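Local coordinates for protein erythromycin C-12 hydroxylase (Saccharopolyspora erythraea, PDB 2JJN) that hydroxylates the macrolactone ring of erythromycin D at C-12 to give erythromycin C, using heme b, molecular oxygen and NADPH, at residues T28-L31 and D32-G35; V53-H56 and A57-Q60. The protein carries 2 engineered substitutions. One frame throughout, in Å; residues are numbered along the deposited sequence.

Contact 1 (T28-L31 and D32-G35); sequences TALL and DWLG
Leu34 reaches back one turn of helix to lie against Leu30, and its side chain takes part in two of the three apolar contacts within 28-35. Its CB lies 3.6 Å from both Leu30 O and Leu31 O, equally close to two carbonyls of the preceding turn. CG then lies beside Leu34's own backbone N and anti to its carbonyl carbon (chi1 -68°), which turns it toward Leu30 O at 3.3 Å. From there the branches part. CD1 runs back toward the start of the helix, meeting Leu30 CG at 4.0 Å and, more loosely, Leu31 CD2 at 4.5 Å, while CD2 heads out of the helix to the ring of Phe54. Leu30 has a different first torsion, CG anti to the backbone N (chi1 176°), which brings its CG and CD1 against Leu34, and the two leucine side chains cross at a slant.

These residues belong to the amphipathic helix 27-40, which comes early in the chain of this cytochrome P450 and leads into the first two strands, 43-45 and 51-53, of the five-stranded mixed sheet. Leu30, Leu31 and Leu34 form the apolar stripe, all three resting on Leu317 of helix 316-320. On the flank, the indole of Trp33 is loosely touched by Leu30 CD1 and meets Trp44 edge-to-face.

Successive i to i+4 backbone bonds hold the turn, from Asp32 N to Thr28 O through Gly35 N to Leu31 O; the straightest is Leu34 N to Leu30 O, 2.9 Å with an N-H...O angle of 172°. On the solvent side Asp32 lies alongside Thr28, both pointing the same way, and the carboxylate oxygen OD2 of Asp32 meets the methyl CG2 of Thr28 at 3.8 Å.

Contact 2 (V53-H56 and A57-Q60); sequences VFRH and ADVQ. With SO4 (sulfate ion), chain E; SO4 (sulfate ion), chain G.
Arg55 and Asp58 carry opposite charges and lie side by side, yet they are joined through water instead of a direct salt bridge. Arg55 is the N-cap of helix 56-64, where the chain leaves strand 51-53 of the P450's mixed sheet. Asp58 OD2 accepts from two waters, each at 2.7 Å; one takes the backbone N-H of Arg55, the other the N-H of its NH1, so a single carboxylate oxygen ties together both ends of the arginine. The chain of Arg55, extended from CG to NE, carries the guanidinium to a sulfate, probably from the crystallisation liquor, which it grips edge-on through NH1 and NH2.

At the strand end, Val53 CG1 packs on Asp58 CB at 3.5 Å, and Val59 CG2 covers Arg55 O, which accepts the i to i+4 bond from Val59 N. These contacts join the end of strand 51-53 to the first turn of helix 56-64.

His56 has Gln60 CG over one ring face, while the Gln60 amide, inclined 51° to the ring, brings NE2 to 3.3 Å from His56 CE1. At the ring's edge, in its plane, His56 NE2 donates to O2 of a second sulfate at 2.7 Å, with an N-H...O angle of 171°.

Contact 1 closes before contact 2 opens, and their centres lie 16 Å apart on the same side of the chain's centre. Contact 1 is on helix 27-40; strands 43-45 and 51-53, an antiparallel pair at one side of the five-stranded mixed sheet, lead from it to contact 2 at the start of helix 56-64. The two meet through Phe54, whose CE2 is 3.5 Å from Leu34 CD2 and whose CZ is 3.7 Å from Trp33 CH2. Helix 316-320 touches both, Ser318 meeting Leu34 of contact 1 and bonding to Phe54 O of contact 2. The early helix is thereby joined to the sheet, and the side chain of Val59 in contact 2 lies about 9 Å from the heme.

Contact 1 (T28-L31 and D32-G35)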
# COMPACT_ATOMS: atom_id res chain seq x y z
N THR A 28 -8.47 -17.27 4.00
CA THR A 28 -9.49 -18.11 3.39
C THR A 28 -10.89 -17.80 3.95
O THR A 28 -11.87 -17.69 3.16
CB THR A 28 -9.17 -19.59 3.59
OG1 THR A 28 -7.91 -19.82 2.94
CG2 THR A 28 -10.29 -20.51 2.96
N ALA A 29 -10.96 -17.65 5.27
CA ALA A 29 -12.25 -17.35 5.92
C ALA A 29 -12.75 -15.98 5.49
O ALA A 29 -13.96 -15.81 5.27
CB ALA A 29 -12.13 -17.42 7.45
N LEU A 30 -11.84 -15.03 5.37
CA LEU A 30 -12.21 -13.68 4.94
C LEU A 30 -12.73 -13.73 3.52
O LEU A 30 -13.76 -13.16 3.25
CB LEU A 30 -11.01 -12.74 5.04
CG LEU A 30 -11.28 -11.32 4.53
CD1 LEU A 30 -12.42 -10.70 5.34
CD2 LEU A 30 -10.00 -10.49 4.68
N LEU A 31 -12.00 -14.38 2.61
CA LEU A 31 -12.45 -14.46 1.22
C LEU A 31 -13.80 -15.12 1.08
O LEU A 31 -14.65 -14.66 0.31
CB LEU A 31 -11.39 -15.18 0.36
CG LEU A 31 -10.10 -14.38 0.22
CD1 LEU A 31 -9.03 -15.25 -0.39
CD2 LEU A 31 -10.28 -13.09 -0.60
N ASP A 32 -14.02 -16.20 1.84
CA ASP A 32 -15.29 -16.93 1.74
C ASP A 32 -16.43 -16.00 2.18
O ASP A 32 -17.49 -15.93 1.54
CB ASP A 32 -15.21 -18.18 2.62
CG ASP A 32 -14.40 -19.31 1.97
OD1 ASP A 32 -14.10 -19.22 0.76
OD2 ASP A 32 -14.12 -20.30 2.68
N TRP A 33 -16.20 -15.26 3.27
CA TRP A 33 -17.19 -14.32 3.78
C TRP A 33 -17.49 -13.21 2.78
O TRP A 33 -18.65 -12.87 2.53
CB TRP A 33 -16.75 -13.77 5.12
CG TRP A 33 -17.72 -12.86 5.81
CD1 TRP A 33 -18.77 -13.23 6.63
CD2 TRP A 33 -17.71 -11.43 5.79
NE1 TRP A 33 -19.40 -12.11 7.11
CE2 TRP A 33 -18.79 -11.00 6.60
CE3 TRP A 33 -16.91 -10.47 5.16
CZ2 TRP A 33 -19.09 -9.64 6.81
CZ3 TRP A 33 -17.23 -9.08 5.35
CH2 TRP A 33 -18.29 -8.70 6.20
N LEU A 34 -16.44 -12.61 2.24
CA LEU A 34 -16.65 -11.58 1.23
C LEU A 34 -17.47 -12.10 0.06
O LEU A 34 -18.34 -11.37 -0.45
CB LEU A 34 -15.30 -11.10 0.71
CG LEU A 34 -14.46 -10.34 1.75
CD1 LEU A 34 -13.03 -10.06 1.19
CD2 LEU A 34 -15.13 -9.01 2.17
N GLY A 35 -17.20 -13.35 -0.37
CA GLY A 35 -18.00 -14.00 -1.42
C GLY A 35 -19.47 -14.05 -1.05
O GLY A 35 -20.36 -13.68 -1.84

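Contact 2 (V53-H56 and A57-Q60)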
# COMPACT_ATOMS: atom_id res chain seq x y z
N VAL A 53 -18.71 -1.92 1.30
CA VAL A 53 -19.17 -2.09 -0.08
C VAL A 53 -18.31 -3.19 -0.70
O VAL A 53 -17.08 -3.10 -0.69
CB VAL A 53 -19.05 -0.77 -0.83
CG1 VAL A 53 -19.36 -0.99 -2.30
CG2 VAL A 53 -20.06 0.21 -0.20
N PHE A 54 -18.97 -4.24 -1.23
CA PHE A 54 -18.26 -5.47 -1.63
C PHE A 54 -18.13 -5.76 -3.13
O PHE A 54 -17.22 -6.47 -3.54
CB PHE A 54 -18.89 -6.70 -0.95
CG PHE A 54 -18.86 -6.62 0.56
CD1 PHE A 54 -20.03 -6.44 1.28
CD2 PHE A 54 -17.66 -6.59 1.21
CE1 PHE A 54 -20.00 -6.37 2.67
CE2 PHE A 54 -17.59 -6.51 2.63
CZ PHE A 54 -18.79 -6.39 3.36
N ARG A 55 -19.05 -5.27 -3.93
CA ARG A 55 -19.01 -5.63 -5.36
C ARG A 55 -18.15 -4.68 -6.17
O ARG A 55 -18.10 -3.48 -5.88
CB ARG A 55 -20.43 -5.60 -5.93
CG ARG A 55 -21.28 -6.76 -5.44
CD ARG A 55 -22.66 -6.70 -6.06
NE ARG A 55 -23.50 -7.76 -5.53
CZ ARG A 55 -24.83 -7.70 -5.58
NH1 ARG A 55 -25.42 -6.61 -6.13
NH2 ARG A 55 -25.56 -8.71 -5.09
N HIS A 56 -17.51 -5.21 -7.21
CA HIS A 56 -16.56 -4.41 -7.97
C HIS A 56 -17.18 -3.11 -8.51
O HIS A 56 -16.63 -2.02 -8.36
CB HIS A 56 -16.06 -5.26 -9.14
CG HIS A 56 -15.03 -4.58 -9.99
ND1 HIS A 56 -15.37 -3.84 -11.10
CD2 HIS A 56 -13.68 -4.59 -9.93
CE1 HIS A 56 -14.27 -3.39 -11.67
NE2 HIS A 56 -13.23 -3.82 -10.99
N ALA A 57 -18.35 -3.21 -9.16
CA ALA A 57 -18.91 -2.01 -9.73
C ALA A 57 -19.22 -0.96 -8.67
O ALA A 57 -19.13 0.23 -8.93
CB ALA A 57 -20.19 -2.35 -10.51
N ASP A 58 -19.68 -1.42 -7.51
CA ASP A 58 -20.07 -0.49 -6.43
C ASP A 58 -18.84 0.13 -5.77
O ASP A 58 -18.87 1.32 -5.40
CB ASP A 58 -20.90 -1.24 -5.38
CG ASP A 58 -22.26 -1.74 -5.96
OD1 ASP A 58 -22.73 -1.07 -6.94
OD2 ASP A 58 -22.73 -2.80 -5.49
N VAL A 59 -17.77 -0.65 -5.63
CA VAL A 59 -16.49 -0.07 -5.13
C VAL A 59 -16.03 1.03 -6.09
O VAL A 59 -15.65 2.13 -5.66
CB VAL A 59 -15.44 -1.16 -5.02
CG1 VAL A 59 -14.00 -0.55 -4.92
CG2 VAL A 59 -15.77 -2.10 -3.82
N GLN A 60 -16.13 0.80 -7.41
CA GLN A 60 -15.75 1.87 -8.35
C GLN A 60 -16.66 3.09 -8.24
O GLN A 60 -16.20 4.23 -8.33
CB GLN A 60 -15.78 1.30 -9.76
CG GLN A 60 -14.66 0.34 -10.04
CD GLN A 60 -14.61 -0.05 -11.52
OE1 GLN A 60 -13.54 -0.08 -12.12
NE2 GLN A 60 -15.74 -0.42 -12.08
S SO4 E . -29.19 -7.38 -5.67
O1 SO4 E . -28.35 -8.54 -5.36
O2 SO4 E . -30.08 -7.13 -4.53
O3 SO4 E . -29.98 -7.65 -6.87
O4 SO4 E . -28.39 -6.17 -5.84
S SO4 G . -9.62 -3.75 -12.35
O1 SO4 G . -8.55 -4.03 -11.36
O2 SO4 G . -10.78 -3.12 -11.73
O3 SO4 G . -10.11 -4.93 -13.08
O4 SO4 G . -9.20 -2.76 -13.34
O HOH W 1 -21.38 -3.77 -3.33
O HOH W 2 -24.50 -4.03 -7.11